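Local coordinates for protein B-agarase (Saccharophagus degradans, PDB 4BQ2) that hydrolyses the beta-linkages of agarose as an exo-acting family 50 glycoside hydrolase, probably releasing short sugar units from chain ends, at residues F345-D350 with Y376-A381; H353-H358 with N382-Y387; I17-A22 with T52-V57. All blocks are in the same frame, centred on the assembly; numbering follows the deposited sequence. Where two conformers were deposited one is given.

Contact 1: residues F345-D350 with Y376-A381; sequences FNWLPD and YSFYSA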
loop_
_atom_site.group_PDB
_atom_site.type_symbol
_atom_site.label_atom_id
_atom_site.label_comp_id
_atom_site.label_asym_id
_atom_site.label_seq_id
_atom_site.Cartn_x
_atom_site.Cartn_y
_atom_site.Cartn_z
ATOM N N PHE A 345 -18.471 13.536 11.772
ATOM C CA PHE A 345 -19.503 12.476 11.822
ATOM C C PHE A 345 -20.916 12.963 12.045
ATOM O O PHE A 345 -21.192 13.581 13.088
ATOM C CB PHE A 345 -19.132 11.395 12.848
ATOM C CG PHE A 345 -17.771 10.797 12.596
ATOM C CD1 PHE A 345 -17.602 9.798 11.618
ATOM C CD2 PHE A 345 -16.658 11.266 13.280
ATOM C CE1 PHE A 345 -16.335 9.268 11.359
ATOM C CE2 PHE A 345 -15.390 10.739 13.019
ATOM C CZ PHE A 345 -15.235 9.738 12.065
ATOM N N ASN A 346 -21.811 12.664 11.095
ATOM C CA ASN A 346 -23.196 13.120 11.227
ATOM C C ASN A 346 -23.950 12.261 12.240
ATOM O O ASN A 346 -24.933 12.714 12.831
ATOM C CB ASN A 346 -23.957 13.118 9.897
ATOM C CG ASN A 346 -23.648 14.334 9.023
ATOM O OD1 ASN A 346 -23.054 15.301 9.462
ATOM N ND2 ASN A 346 -24.033 14.254 7.774
ATOM N N TRP A 347 -23.505 11.015 12.421
ATOM C CA TRP A 347 -24.176 10.112 13.361
ATOM C C TRP A 347 -23.193 9.171 14.006
ATOM O O TRP A 347 -22.452 8.472 13.308
ATOM C CB TRP A 347 -25.245 9.288 12.634
ATOM C CG TRP A 347 -25.950 8.251 13.503
ATOM C CD1 TRP A 347 -27.064 8.458 14.270
ATOM C CD2 TRP A 347 -25.602 6.857 13.673
ATOM N NE1 TRP A 347 -27.437 7.286 14.897
ATOM C CE2 TRP A 347 -26.558 6.292 14.551
ATOM C CE3 TRP A 347 -24.584 6.033 13.160
ATOM C CZ2 TRP A 347 -26.528 4.931 14.930
ATOM C CZ3 TRP A 347 -24.548 4.696 13.534
ATOM C CH2 TRP A 347 -25.517 4.154 14.413
ATOM N N LEU A 348 -23.193 9.140 15.336
ATOM C CA LEU A 348 -22.512 8.077 16.086
ATOM C C LEU A 348 -23.480 7.598 17.174
ATOM O O LEU A 348 -24.202 8.414 17.754
ATOM C CB LEU A 348 -21.203 8.570 16.690
ATOM C CG LEU A 348 -20.044 8.844 15.722
ATOM C CD1 LEU A 348 -18.934 9.560 16.468
ATOM C CD2 LEU A 348 -19.531 7.542 15.108
ATOM N N PRO A 349 -23.550 6.273 17.411
ATOM C CA PRO A 349 -24.554 5.741 18.343
ATOM C C PRO A 349 -24.290 5.997 19.832
ATOM O O PRO A 349 -23.138 6.040 20.257
ATOM C CB PRO A 349 -24.530 4.220 18.049
ATOM C CG PRO A 349 -23.147 3.966 17.507
ATOM C CD PRO A 349 -22.849 5.192 16.683
ATOM N N ASP A 350 -25.371 6.173 20.611
ATOM C CA ASP A 350 -25.304 6.153 22.086
ATOM C C ASP A 350 -24.990 4.728 22.552
ATOM O O ASP A 350 -25.232 3.792 21.799
ATOM C CB ASP A 350 -26.652 6.593 22.686
ATOM C CG ASP A 350 -27.069 7.992 22.237
ATOM O OD1 ASP A 350 -26.183 8.872 22.081
ATOM O OD2 ASP A 350 -28.289 8.211 22.040
ATOM N N TYR A 376 -14.819 3.911 15.239
ATOM C CA TYR A 376 -16.079 3.240 14.941
ATOM C C TYR A 376 -15.961 2.558 13.594
ATOM O O TYR A 376 -15.372 3.113 12.663
ATOM C CB TYR A 376 -17.274 4.218 14.961
ATOM C CG TYR A 376 -18.648 3.549 14.864
ATOM C CD1 TYR A 376 -19.229 2.972 15.990
ATOM C CD2 TYR A 376 -19.347 3.498 13.655
ATOM C CE1 TYR A 376 -20.476 2.365 15.935
ATOM C CE2 TYR A 376 -20.596 2.883 13.579
ATOM C CZ TYR A 376 -21.159 2.326 14.740
ATOM O OH TYR A 376 -22.395 1.702 14.719
ATOM N N SER A 377 -16.468 1.328 13.517
ATOM C CA SER A 377 -16.503 0.588 12.259
ATOM C C SER A 377 -17.897 0.636 11.643
ATOM O O SER A 377 -18.792 -0.140 12.020
ATOM C CB SER A 377 -16.052 -0.880 12.453
ATOM O OG SER A 377 -16.165 -1.539 11.191
ATOM N N PHE A 378 -18.082 1.549 10.697
ATOM C CA PHE A 378 -19.331 1.624 9.950
ATOM C C PHE A 378 -19.595 0.338 9.138
ATOM O O PHE A 378 -20.739 -0.130 9.059
ATOM C CB PHE A 378 -19.350 2.862 9.062
ATOM C CG PHE A 378 -19.514 4.135 9.841
ATOM C CD1 PHE A 378 -20.791 4.572 10.222
ATOM C CD2 PHE A 378 -18.398 4.889 10.210
ATOM C CE1 PHE A 378 -20.930 5.753 10.963
ATOM C CE2 PHE A 378 -18.543 6.062 10.939
ATOM C CZ PHE A 378 -19.804 6.485 11.315
ATOM N N TYR A 379 -18.542 -0.228 8.556
ATOM C CA TYR A 379 -18.680 -1.513 7.825
ATOM C C TYR A 379 -19.271 -2.604 8.739
ATOM O O TYR A 379 -20.230 -3.287 8.374
ATOM C CB TYR A 379 -17.319 -1.955 7.229
ATOM C CG TYR A 379 -17.380 -3.223 6.401
ATOM C CD1 TYR A 379 -17.726 -3.186 5.060
ATOM C CD2 TYR A 379 -17.085 -4.467 6.967
ATOM C CE1 TYR A 379 -17.786 -4.343 4.295
ATOM C CE2 TYR A 379 -17.146 -5.636 6.211
ATOM C CZ TYR A 379 -17.502 -5.561 4.877
ATOM O OH TYR A 379 -17.560 -6.716 4.132
ATOM N N SER A 380 -18.703 -2.768 9.926
ATOM C CA SER A 380 -19.217 -3.761 10.884
ATOM C C SER A 380 -20.694 -3.487 11.241
ATOM O O SER A 380 -21.536 -4.420 11.246
ATOM C CB SER A 380 -18.337 -3.795 12.135
ATOM O OG SER A 380 -18.682 -4.893 12.962
ATOM N N ALA A 381 -21.018 -2.209 11.460
ATOM C CA ALA A 381 -22.386 -1.798 11.752
ATOM C C ALA A 381 -23.286 -2.172 10.577
ATOM O O ALA A 381 -24.373 -2.677 10.773
ATOM C CB ALA A 381 -22.445 -0.288 12.068
#
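Pro349 lies over one face of the Tyr376 ring, its CD 4.2 Å from the ring centroid and 28° off the normal, a CH-pi contact; the neighbouring CG drops closer to the rim, 3.5 Å from Tyr376 CE1. Trp347 reaches the same tyrosine with the far end of its indole, CZ3 standing 3.9 Å from Tyr376 OH. It gets there because CG is anti to the backbone N (chi1 176°), which swings the indole toward residues 376-381 although its CB does not point at them. Phe378 turns the far edge of its ring to the loop. Its CE2 meets Phe345 CD1 at 3.9 Å, its CZ meets Leu348 CD2 at 3.9 Å, and the carbonyl oxygen of Trp347 lies in the plane of the ring at its edge, where the C-H bonds carry slight positive charge. The hydroxyl touched by Trp347 and Pro349 is also hydrogen-bonded to Leu355 O. Ser377 is the helix N-cap, its OG accepting from Ser380 N at 3.1 Å. With no hydrogen bond between the segments, largely non-directional packing holds the loop after helix 339-342 against the end of strand 373-376 and the first turn of helix 378-387.

Contact 2: residues H353-H358 with N382-Y387; sequences HPLANH and NLERKY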
loop_
_atom_site.group_PDB
_atom_site.type_symbol
_atom_site.label_atom_id
_atom_site.label_comp_id
_atom_site.label_asym_id
_atom_site.label_seq_id
_atom_site.Cartn_x
_atom_site.Cartn_y
_atom_site.Cartn_z
ATOM N N HIS A 353 -27.683 2.137 21.990
ATOM C CA HIS A 353 -28.135 1.810 20.627
ATOM C C HIS A 353 -27.746 0.378 20.252
ATOM O O HIS A 353 -26.690 -0.096 20.671
ATOM C CB HIS A 353 -27.528 2.786 19.610
ATOM C CG HIS A 353 -28.223 2.812 18.283
ATOM N ND1 HIS A 353 -27.885 1.970 17.238
ATOM C CD2 HIS A 353 -29.210 3.614 17.815
ATOM C CE1 HIS A 353 -28.639 2.248 16.191
ATOM N NE2 HIS A 353 -29.450 3.240 16.517
ATOM N N PRO A 354 -28.586 -0.308 19.463
ATOM C CA PRO A 354 -28.195 -1.648 19.014
ATOM C C PRO A 354 -26.855 -1.655 18.256
ATOM O O PRO A 354 -26.134 -2.662 18.327
ATOM C CB PRO A 354 -29.350 -2.067 18.101
ATOM C CG PRO A 354 -30.519 -1.288 18.598
ATOM C CD PRO A 354 -29.960 0.036 19.029
ATOM N N LEU A 355 -26.491 -0.544 17.595
ATOM C CA LEU A 355 -25.198 -0.492 16.864
ATOM C C LEU A 355 -23.977 -0.015 17.670
ATOM O O LEU A 355 -22.894 0.204 17.104
ATOM C CB LEU A 355 -25.324 0.252 15.527
ATOM C CG LEU A 355 -26.395 -0.320 14.590
ATOM C CD1 LEU A 355 -26.640 0.596 13.398
ATOM C CD2 LEU A 355 -26.107 -1.748 14.092
ATOM N N ALA A 356 -24.124 0.104 18.995
ATOM C CA ALA A 356 -23.005 0.559 19.827
ATOM C C ALA A 356 -21.884 -0.475 19.982
ATOM O O ALA A 356 -20.761 -0.136 20.361
ATOM C CB ALA A 356 -23.487 1.053 21.191
ATOM N N ASN A 357 -22.145 -1.729 19.648
ATOM C CA ASN A 357 -21.060 -2.709 19.736
ATOM C C ASN A 357 -20.013 -2.550 18.608
ATOM O O ASN A 357 -19.016 -3.278 18.566
ATOM C CB ASN A 357 -21.604 -4.133 19.798
ATOM C CG ASN A 357 -22.406 -4.492 18.574
ATOM O OD1 ASN A 357 -23.476 -3.921 18.314
ATOM N ND2 ASN A 357 -21.877 -5.423 17.788
ATOM N N HIS A 358 -20.217 -1.596 17.708
ATOM C CA HIS A 358 -19.303 -1.454 16.587
ATOM C C HIS A 358 -18.231 -0.398 16.861
ATOM O O HIS A 358 -17.422 -0.082 15.993
ATOM C CB HIS A 358 -20.061 -1.293 15.253
ATOM C CG HIS A 358 -21.023 -2.417 14.986
ATOM N ND1 HIS A 358 -20.616 -3.651 14.519
ATOM C CD2 HIS A 358 -22.360 -2.513 15.176
ATOM C CE1 HIS A 358 -21.662 -4.449 14.414
ATOM N NE2 HIS A 358 -22.734 -3.784 14.807
ATOM N N ASN A 382 -22.812 -1.975 9.351
ATOM C CA ASN A 382 -23.618 -2.315 8.184
ATOM C C ASN A 382 -23.820 -3.828 8.039
ATOM O O ASN A 382 -24.852 -4.262 7.527
ATOM C CB ASN A 382 -23.032 -1.679 6.896
ATOM C CG ASN A 382 -23.187 -0.158 6.869
ATOM O OD1 ASN A 382 -24.149 0.393 7.440
ATOM N ND2 ASN A 382 -22.238 0.539 6.224
ATOM N N LEU A 383 -22.835 -4.629 8.462
ATOM C CA LEU A 383 -23.062 -6.075 8.511
ATOM C C LEU A 383 -24.249 -6.379 9.450
ATOM O O LEU A 383 -25.125 -7.164 9.102
ATOM C CB LEU A 383 -21.831 -6.826 8.988
ATOM C CG LEU A 383 -20.586 -6.711 8.089
ATOM C CD1 LEU A 383 -19.501 -7.587 8.676
ATOM C CD2 LEU A 383 -20.889 -7.113 6.647
ATOM N N GLU A 384 -24.288 -5.742 10.621
ATOM C CA GLU A 384 -25.429 -5.988 11.513
ATOM C C GLU A 384 -26.718 -5.493 10.868
ATOM O O GLU A 384 -27.755 -6.203 10.884
ATOM C CB GLU A 384 -25.244 -5.368 12.895
ATOM C CG GLU A 384 -26.336 -5.823 13.869
ATOM C CD GLU A 384 -26.120 -5.327 15.282
ATOM O OE1 GLU A 384 -24.984 -4.999 15.661
ATOM O OE2 GLU A 384 -27.115 -5.261 16.020
ATOM N N ARG A 385 -26.664 -4.312 10.247
ATOM C CA ARG A 385 -27.853 -3.789 9.563
ATOM C C ARG A 385 -28.350 -4.735 8.496
ATOM O O ARG A 385 -29.561 -4.934 8.370
ATOM C CB ARG A 385 -27.578 -2.436 8.900
ATOM C CG ARG A 385 -27.454 -1.273 9.891
ATOM C CD ARG A 385 -27.240 0.017 9.091
ATOM N NE ARG A 385 -27.353 1.219 9.912
ATOM C CZ ARG A 385 -26.371 2.078 10.190
ATOM N NH1 ARG A 385 -25.140 1.891 9.739
ATOM N NH2 ARG A 385 -26.626 3.149 10.942
ATOM N N LYS A 386 -27.436 -5.309 7.709
ATOM C CA LYS A 386 -27.822 -6.220 6.603
ATOM C C LYS A 386 -28.324 -7.580 7.030
ATOM O O LYS A 386 -29.301 -8.096 6.454
ATOM C CB LYS A 386 -26.648 -6.484 5.650
ATOM C CG LYS A 386 -26.399 -5.404 4.617
ATOM C CD LYS A 386 -25.188 -5.718 3.721
ATOM C CE LYS A 386 -25.418 -6.920 2.821
ATOM N NZ LYS A 386 -24.433 -6.971 1.685
ATOM N N TYR A 387 -27.631 -8.176 7.999
ATOM C CA TYR A 387 -27.854 -9.583 8.304
ATOM C C TYR A 387 -28.583 -9.809 9.597
ATOM O O TYR A 387 -29.042 -10.929 9.852
ATOM C CB TYR A 387 -26.528 -10.382 8.278
ATOM C CG TYR A 387 -25.828 -10.337 6.928
ATOM C CD1 TYR A 387 -26.515 -10.621 5.757
ATOM C CD2 TYR A 387 -24.474 -10.032 6.831
ATOM C CE1 TYR A 387 -25.884 -10.585 4.509
ATOM C CE2 TYR A 387 -23.830 -9.981 5.588
ATOM C CZ TYR A 387 -24.555 -10.280 4.433
ATOM O OH TYR A 387 -23.945 -10.264 3.219
#
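Glu384 CG stands anti to the backbone N (chi1 -171°) and the chain stays extended beyond it, carrying the carboxylate from helix 378-387 across to the 353-358 turn. His358 answers with CG beside its own backbone N, which presents the NE2 edge of the imidazole to the acid. His358 NE2 donates to Glu384 OE1 at 2.7 Å with an angle of 151° at the hydrogen. The donor comes to the anti side of the carboxylate, somewhat out of its plane, and the ring and carboxylate planes are turned 53° apart. Both ring nitrogens are engaged, because His358 ND1 is hydrogen-bonded to Ser380 OG on the same helix; the pair of bonds fixes the rotation of the imidazole.

Leu355 packs beside this bond, its two methyl branches doing different work. CD2 packs alongside the acid, 3.8 Å from Glu384 CD, as the two side chains run past each other in opposite directions. CD1 sits over one face of the Arg385 guanidinium, offset toward its rim and 3.5 Å from Arg385 NH2. The guanidinium is steadied within its own helix by Arg385 NH1, which donates to Asn382 OD1 at 2.9 Å, and NH1 also bonds Glu206 O. On the turn, Leu355 N donates to His353 ND1 at 2.9 Å, while the 3-10 segment 356-358 brings His358 round to the helix. Tyr395 of helix 394-410 meets both the His358 ring and the Glu384 side chain.

The contact thus couples one short histidine-carboxylate hydrogen bond to a leucine wedged between acid and guanidinium. Through its two ring nitrogens the buried histidine ties the turn to the helix at two points, Glu384 and Ser380.

Contact 3: residues I17-A22 with T52-V57; sequences IHFLNA and TGLAIV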
loop_
_atom_site.group_PDB
_atom_site.type_symbol
_atom_site.label_atom_id
_atom_site.label_comp_id
_atom_site.label_asym_id
_atom_site.label_seq_id
_atom_site.Cartn_x
_atom_site.Cartn_y
_atom_site.Cartn_z
ATOM N N ILE A 17 11.220 23.102 -21.299
ATOM C CA ILE A 17 10.520 21.843 -21.024
ATOM C C ILE A 17 11.233 20.663 -21.649
ATOM O O ILE A 17 11.465 20.630 -22.848
ATOM C CB ILE A 17 9.035 21.857 -21.446
ATOM C CG1 ILE A 17 8.303 23.019 -20.766
ATOM C CG2 ILE A 17 8.377 20.517 -21.058
ATOM C CD1 ILE A 17 6.923 23.278 -21.320
ATOM N N HIS A 18 11.528 19.665 -20.835
ATOM C CA HIS A 18 12.323 18.513 -21.278
ATOM C C HIS A 18 11.484 17.234 -21.303
ATOM O O HIS A 18 10.639 17.020 -20.413
ATOM C CB HIS A 18 13.541 18.382 -20.358
ATOM C CG HIS A 18 14.290 19.674 -20.202
ATOM N ND1 HIS A 18 15.339 20.028 -21.025
ATOM C CD2 HIS A 18 14.083 20.733 -19.381
ATOM C CE1 HIS A 18 15.767 21.234 -20.696
ATOM N NE2 HIS A 18 15.018 21.688 -19.706
ATOM N N PHE A 19 11.714 16.395 -22.314
ATOM C CA PHE A 19 10.858 15.231 -22.553
ATOM C C PHE A 19 11.586 13.923 -22.299
ATOM O O PHE A 19 12.657 13.681 -22.868
ATOM C CB PHE A 19 10.218 15.336 -23.931
ATOM C CG PHE A 19 9.465 16.629 -24.101
ATOM C CD1 PHE A 19 8.284 16.855 -23.376
ATOM C CD2 PHE A 19 9.969 17.654 -24.894
ATOM C CE1 PHE A 19 7.596 18.059 -23.489
ATOM C CE2 PHE A 19 9.287 18.858 -25.023
ATOM C CZ PHE A 19 8.111 19.072 -24.311
ATOM N N LEU A 20 11.008 13.117 -21.408
ATOM C CA LEU A 20 11.566 11.827 -20.996
ATOM C C LEU A 20 10.800 10.729 -21.692
ATOM O O LEU A 20 9.625 10.499 -21.370
ATOM C CB LEU A 20 11.406 11.610 -19.489
ATOM C CG LEU A 20 11.851 12.666 -18.490
ATOM C CD1 LEU A 20 12.336 11.961 -17.239
ATOM C CD2 LEU A 20 12.953 13.553 -19.041
ATOM N N ASN A 21 11.461 10.051 -22.627
ATOM C CA ASN A 21 10.847 8.978 -23.384
ATOM C C ASN A 21 9.435 9.322 -23.825
ATOM O O ASN A 21 8.465 8.576 -23.584
ATOM C CB ASN A 21 10.891 7.703 -22.574
ATOM C CG ASN A 21 12.275 7.112 -22.550
ATOM O OD1 ASN A 21 12.779 6.670 -23.588
ATOM N ND2 ASN A 21 12.893 7.109 -21.396
ATOM N N ALA A 22 9.348 10.458 -24.507
ATOM C CA ALA A 22 8.097 11.018 -24.923
ATOM C C ALA A 22 8.354 11.907 -26.125
ATOM O O ALA A 22 9.427 12.479 -26.240
ATOM C CB ALA A 22 7.497 11.836 -23.788
ATOM N N THR A 52 8.327 7.958 -17.926
ATOM C CA THR A 52 8.116 8.808 -19.100
ATOM C C THR A 52 7.443 10.122 -18.648
ATOM O O THR A 52 6.885 10.189 -17.538
ATOM C CB THR A 52 7.216 8.089 -20.127
ATOM O OG1 THR A 52 5.898 7.921 -19.579
ATOM C CG2 THR A 52 7.781 6.700 -20.471
ATOM N N GLY A 53 7.508 11.159 -19.480
ATOM C CA GLY A 53 6.817 12.413 -19.168
ATOM C C GLY A 53 7.585 13.666 -19.563
ATOM O O GLY A 53 8.377 13.659 -20.531
ATOM N N LEU A 54 7.334 14.740 -18.815
ATOM C CA LEU A 54 8.027 16.016 -19.022
ATOM C C LEU A 54 8.505 16.603 -17.698
ATOM O O LEU A 54 8.029 16.239 -16.596
ATOM C CB LEU A 54 7.132 17.037 -19.776
ATOM C CG LEU A 54 5.814 17.460 -19.089
ATOM C CD1 LEU A 54 6.054 18.521 -18.016
ATOM C CD2 LEU A 54 4.826 18.023 -20.105
ATOM N N ALA A 55 9.478 17.500 -17.802
ATOM C CA ALA A 55 9.966 18.224 -16.659
ATOM C C ALA A 55 10.192 19.646 -17.106
ATOM O O ALA A 55 10.926 19.909 -18.069
ATOM C CB ALA A 55 11.268 17.622 -16.113
ATOM N N ILE A 56 9.538 20.566 -16.410
ATOM C CA ILE A 56 9.797 21.976 -16.651
ATOM C C ILE A 56 10.895 22.383 -15.694
ATOM O O ILE A 56 10.763 22.230 -14.467
ATOM C CB ILE A 56 8.550 22.838 -16.425
ATOM C CG1 ILE A 56 7.337 22.234 -17.136
ATOM C CG2 ILE A 56 8.794 24.256 -16.962
ATOM C CD1 ILE A 56 6.026 22.781 -16.625
ATOM N N VAL A 57 11.973 22.927 -16.252
ATOM C CA VAL A 57 13.151 23.257 -15.464
ATOM C C VAL A 57 13.657 24.627 -15.912
ATOM O O VAL A 57 14.421 24.714 -16.864
ATOM C CB VAL A 57 14.294 22.229 -15.643
ATOM C CG1 VAL A 57 15.439 22.571 -14.701
ATOM C CG2 VAL A 57 13.814 20.807 -15.389
HETATM O O HOH W 1 15.870 24.130 -19.044
#
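His18 N donates to Ala55 O at 2.8 Å, nearly straight at 168°, and that carbonyl oxygen also takes a CA-H...O contact from Ile17 CA. The return bond, Ala55 N to His18 O at 2.9 Å, completes a hydrogen-bonded antiparallel pair; Leu20 and Gly53 form the next one, with Leu20 N donating to Gly53 O. His18 O is approached by a second group as well, Leu54 CA at 3.1 Å.

Ile17, Phe19, Leu54 and Ile56 project from one face of the ladder. Ile17 CG1 lies 3.8 Å from Ile56 CG1, the two side chains side by side and pointing the same way. Phe19 similarly lies along Leu54, its CD1 3.8 Å from Leu54 CB. On the face with Leu20 and Ala55, His18 CG lies beside its backbone N (chi1 -50°), and the imidazole leans toward Val57, crossing it at about a right angle. A water in the plane of that ring, 2.7 Å from His18 NE2, donates to Val57 O and so closes a bridge past the end of the ladder.

Strand 51-56 bonds to strand 166-174 as well, through Thr52, Leu54 and Ile56, and so lies between strands 17-20 and 166-174 in the carbohydrate-binding-like domain. The apolar face packs inward: Leu54 on Leu40 and Ile184, Ile56 on Ile187, and Ile17 on Phe6 of strand 3-6.

Contacts 1 and 2 are neighbours, their centres 9 Å apart, and share helix 378-387. Their segments alternate along the chain, so two successive pieces of the connection between helix 339-342 and strand 359-362 pack first on the end of strand 373-376 and the first turn of helix 378-387, then on the rest of that helix. Two hydrogen bonds, Tyr376 to Leu355 and Ser380 to His358, join them. Contact 3 closes earlier in the sequence, on the opposite side of the chain's centre, about 47 and 52 Å between centres from contacts 1 and 2. It belongs to the N-terminal carbohydrate-binding-like domain and touches neither, the nearest atoms being about 36 and 39 Å away.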